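Local coordinates for protein putative mandelate racemase (PDB 2O56) that is of uncertain function but, as a magnesium-binding member of the enolase superfamily, probably acts as a hydro-lyase (dehydratase), at residues 252-262 and 283-291. Residues are numbered along the deposited sequence; the frame is centred on the assembly and turned at random.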
loop_
_atom_site.group_PDB
_atom_site.type_symbol
_atom_site.label_atom_id
_atom_site.label_comp_id
_atom_site.label_asym_id
_atom_site.label_seq_id
_atom_site.Cartn_x
_atom_site.Cartn_y
_atom_site.Cartn_z
ATOM N N PRO A 252 -16.818 -6.238 14.933
ATOM C CA PRO A 252 -15.511 -6.575 14.365
ATOM C C PRO A 252 -15.481 -7.276 13.004
ATOM O O PRO A 252 -14.398 -7.584 12.520
ATOM C CB PRO A 252 -14.911 -7.525 15.426
ATOM C CG PRO A 252 -16.067 -8.168 16.061
ATOM C CD PRO A 252 -17.273 -7.283 15.880
ATOM N N LEU A 253 -16.640 -7.528 12.397
ATOM C CA LEU A 253 -16.731 -8.402 11.213
ATOM C C LEU A 253 -15.919 -7.926 10.003
ATOM O O LEU A 253 -15.353 -8.745 9.253
ATOM C CB LEU A 253 -18.201 -8.607 10.834
ATOM C CG LEU A 253 -19.093 -9.337 11.846
ATOM C CD1 LEU A 253 -20.461 -9.618 11.227
ATOM C CD2 LEU A 253 -18.456 -10.611 12.344
ATOM N N ASN A 254 -15.864 -6.606 9.809
ATOM C CA ASN A 254 -14.919 -5.968 8.858
ATOM C C ASN A 254 -14.012 -5.028 9.677
ATOM O O ASN A 254 -14.445 -3.942 10.086
ATOM C CB ASN A 254 -15.728 -5.179 7.795
ATOM C CG ASN A 254 -14.855 -4.407 6.794
ATOM O OD1 ASN A 254 -13.620 -4.446 6.840
ATOM N ND2 ASN A 254 -15.516 -3.690 5.870
ATOM N N PRO A 255 -12.773 -5.466 9.970
ATOM C CA PRO A 255 -11.839 -4.686 10.779
ATOM C C PRO A 255 -11.549 -3.271 10.290
ATOM O O PRO A 255 -11.068 -2.455 11.079
ATOM C CB PRO A 255 -10.559 -5.519 10.725
ATOM C CG PRO A 255 -11.085 -6.915 10.614
ATOM C CD PRO A 255 -12.201 -6.777 9.613
ATOM N N ALA A 256 -11.843 -2.983 9.019
ATOM C CA ALA A 256 -11.574 -1.663 8.433
ATOM C C ALA A 256 -12.491 -0.605 9.010
ATOM O O ALA A 256 -12.126 0.572 9.046
ATOM C CB ALA A 256 -11.681 -1.693 6.903
ATOM N N GLN A 257 -13.674 -1.030 9.466
ATOM C CA GLN A 257 -14.645 -0.123 10.070
ATOM C C GLN A 257 -14.130 0.397 11.415
ATOM O O GLN A 257 -14.240 1.586 11.704
ATOM C CB GLN A 257 -16.016 -0.794 10.243
ATOM C CG GLN A 257 -16.609 -1.416 8.982
ATOM C CD GLN A 257 -16.513 -0.544 7.753
ATOM O OE1 GLN A 257 -16.091 -0.997 6.690
ATOM N NE2 GLN A 257 -16.918 0.702 7.879
ATOM N N MET A 258 -13.556 -0.494 12.225
ATOM C CA MET A 258 -12.853 -0.074 13.454
ATOM C C MET A 258 -11.747 0.951 13.194
ATOM O O MET A 258 -11.588 1.931 13.942
ATOM C CB MET A 258 -12.283 -1.291 14.200
ATOM C CG MET A 258 -11.930 -1.028 15.684
ATOM S SD MET A 258 -13.357 -0.959 16.796
ATOM C CE MET A 258 -13.967 -2.643 16.680
ATOM N N LYS A 259 -10.957 0.697 12.151
ATOM C CA LYS A 259 -9.943 1.645 11.697
ATOM C C LYS A 259 -10.546 2.993 11.291
ATOM O O LYS A 259 -9.998 4.048 11.635
ATOM C CB LYS A 259 -9.105 1.035 10.577
ATOM C CG LYS A 259 -7.860 1.816 10.150
ATOM C CD LYS A 259 -7.044 2.344 11.296
ATOM C CE LYS A 259 -5.846 3.148 10.786
ATOM N NZ LYS A 259 -5.095 2.436 9.716
ATOM N N GLN A 260 -11.681 2.968 10.598
ATOM C CA GLN A 260 -12.339 4.217 10.218
ATOM C C GLN A 260 -12.760 5.030 11.463
ATOM O O GLN A 260 -12.574 6.234 11.487
ATOM C CB GLN A 260 -13.513 3.947 9.267
ATOM C CG GLN A 260 -14.315 5.173 8.818
ATOM C CD GLN A 260 -13.621 6.055 7.788
ATOM O OE1 GLN A 260 -12.506 5.784 7.349
ATOM N NE2 GLN A 260 -14.299 7.133 7.399
ATOM N N VAL A 261 -13.281 4.364 12.497
ATOM C CA VAL A 261 -13.635 5.047 13.749
ATOM C C VAL A 261 -12.376 5.643 14.404
ATOM O O VAL A 261 -12.365 6.811 14.760
ATOM C CB VAL A 261 -14.447 4.129 14.736
ATOM C CG1 VAL A 261 -14.862 4.907 16.031
ATOM C CG2 VAL A 261 -15.712 3.622 14.061
ATOM N N ALA A 262 -11.299 4.856 14.468
ATOM C CA ALA A 262 -10.017 5.293 15.041
ATOM C C ALA A 262 -9.488 6.552 14.355
ATOM O O ALA A 262 -8.999 7.472 15.020
ATOM C CB ALA A 262 -8.987 4.176 14.978
ATOM N N PRO A 283 -5.823 -8.701 12.595
ATOM C CA PRO A 283 -6.082 -7.534 11.726
ATOM C C PRO A 283 -6.224 -6.213 12.459
ATOM O O PRO A 283 -5.878 -5.162 11.911
ATOM C CB PRO A 283 -7.424 -7.863 11.087
ATOM C CG PRO A 283 -8.057 -8.821 12.032
ATOM C CD PRO A 283 -6.945 -9.659 12.524
ATOM N N PHE A 284 -6.734 -6.259 13.682
ATOM C CA PHE A 284 -6.812 -5.052 14.536
ATOM C C PHE A 284 -5.455 -4.585 15.043
ATOM O O PHE A 284 -5.247 -3.396 15.360
ATOM C CB PHE A 284 -7.750 -5.335 15.707
ATOM C CG PHE A 284 -9.132 -5.650 15.272
ATOM C CD1 PHE A 284 -10.015 -4.622 14.950
ATOM C CD2 PHE A 284 -9.537 -6.964 15.106
ATOM C CE1 PHE A 284 -11.307 -4.896 14.495
ATOM C CE2 PHE A 284 -10.825 -7.255 14.639
ATOM C CZ PHE A 284 -11.715 -6.208 14.346
ATOM N N LEU A 285 -4.527 -5.522 15.150
ATOM C CA LEU A 285 -3.164 -5.167 15.551
ATOM C C LEU A 285 -2.439 -4.570 14.360
ATOM O O LEU A 285 -1.773 -3.547 14.485
ATOM C CB LEU A 285 -2.408 -6.385 16.089
ATOM C CG LEU A 285 -3.011 -7.054 17.324
ATOM C CD1 LEU A 285 -2.215 -8.300 17.630
ATOM C CD2 LEU A 285 -2.972 -6.139 18.491
ATOM N N GLU A 286 -2.602 -5.201 13.204
ATOM C CA GLU A 286 -1.969 -4.735 11.976
ATOM C C GLU A 286 -2.516 -3.413 11.464
ATOM O O GLU A 286 -1.771 -2.626 10.903
ATOM C CB GLU A 286 -2.017 -5.823 10.898
ATOM C CG GLU A 286 -1.074 -6.985 11.227
ATOM C CD GLU A 286 -1.031 -8.046 10.148
ATOM O OE1 GLU A 286 -1.469 -7.782 9.008
ATOM O OE2 GLU A 286 -0.564 -9.159 10.447
ATOM N N ASN A 287 -3.801 -3.156 11.675
ATOM C CA ASN A 287 -4.399 -1.935 11.167
ATOM C C ASN A 287 -4.355 -0.766 12.161
ATOM O O ASN A 287 -4.733 0.346 11.827
ATOM C CB ASN A 287 -5.797 -2.172 10.531
ATOM C CG ASN A 287 -6.957 -2.279 11.552
ATOM O OD1 ASN A 287 -6.781 -2.160 12.752
ATOM N ND2 ASN A 287 -8.164 -2.500 11.036
ATOM N N GLY A 288 -3.889 -1.033 13.376
ATOM C CA GLY A 288 -3.663 0.030 14.381
ATOM C C GLY A 288 -4.927 0.648 14.944
ATOM O O GLY A 288 -4.884 1.743 15.527
ATOM N N SER A 289 -6.056 -0.050 14.828
ATOM C CA SER A 289 -7.353 0.547 15.267
ATOM C C SER A 289 -7.600 0.554 16.778
ATOM O O SER A 289 -8.235 1.474 17.311
ATOM C CB SER A 289 -8.537 -0.120 14.563
ATOM O OG SER A 289 -8.532 -1.530 14.749
ATOM N N LEU A 290 -7.112 -0.473 17.473
ATOM C CA LEU A 290 -7.417 -0.650 18.903
ATOM C C LEU A 290 -6.256 -0.152 19.735
ATOM O O LEU A 290 -5.113 -0.345 19.356
ATOM C CB LEU A 290 -7.724 -2.130 19.224
ATOM C CG LEU A 290 -8.942 -2.741 18.505
ATOM C CD1 LEU A 290 -9.184 -4.146 18.999
ATOM C CD2 LEU A 290 -10.162 -1.846 18.771
ATOM N N SER A 291 -6.547 0.506 20.857
ATOM C CA SER A 291 -5.527 0.853 21.835
ATOM C C SER A 291 -5.574 -0.097 23.020
ATOM O O SER A 291 -4.551 -0.381 23.640
ATOM C CB SER A 291 -5.746 2.292 22.360
ATOM O OG SER A 291 -5.502 3.247 21.341
#
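Phe284 is the main bump of this contact, its ring pushed into a hollow formed by Pro252, Pro255 and Met258 at and just before the start of helix 255-264. Pro255 CB lies over one ring face, 4.1 Å from the centroid of the Phe284 ring and 22° off its normal, which meets the geometry of a CH-pi contact. The rim is filled separately: Met258 CB meets Phe284 CE1 in the ring plane at 3.7 Å, and Pro252 O approaches Phe284 CZ at 3.5 Å. With CG anti to the backbone N (chi1 -162°) and bends at chi2 and chi3, Met258 touches both the ring and Leu290, crossing each at about a right angle, its CG 3.7 Å from Leu290 CD2. Pro255 CG also meets Pro283 CB at 3.8 Å, the two rings crossing obliquely.

Further along, Ser289 is a small knob pressed close to the helix backbone, with its CB 3.5 Å from Lys259 N, and Ala262 CB rests against Ser289 O. Polar groups border this packing. Asn287 ND2 reaches Pro255 O at 2.9 Å, but the 127° N-H...O angle makes the bond weak. The amide's rotation is better fixed by OD1, which accepts from both Ser289 N, closing an Asx turn, and Ser289 OG. Lys259 folds its chain across Asn287, and NZ donates to Asn287 O at 3.0 Å in the carbonyl plane.

Within the enolase-type barrel domain the contact joins helix 255-264 to helix 277-286 and the connection from it to strand 292-293, with strand 269-271 running between the two helices in sequence. That strand lies beneath: Met258 and Leu290 both touch Ala271, and Met258 and Ala262 touch Leu269. Helix 228-238 flanks Val261, while helix 302-314 packs on Leu285.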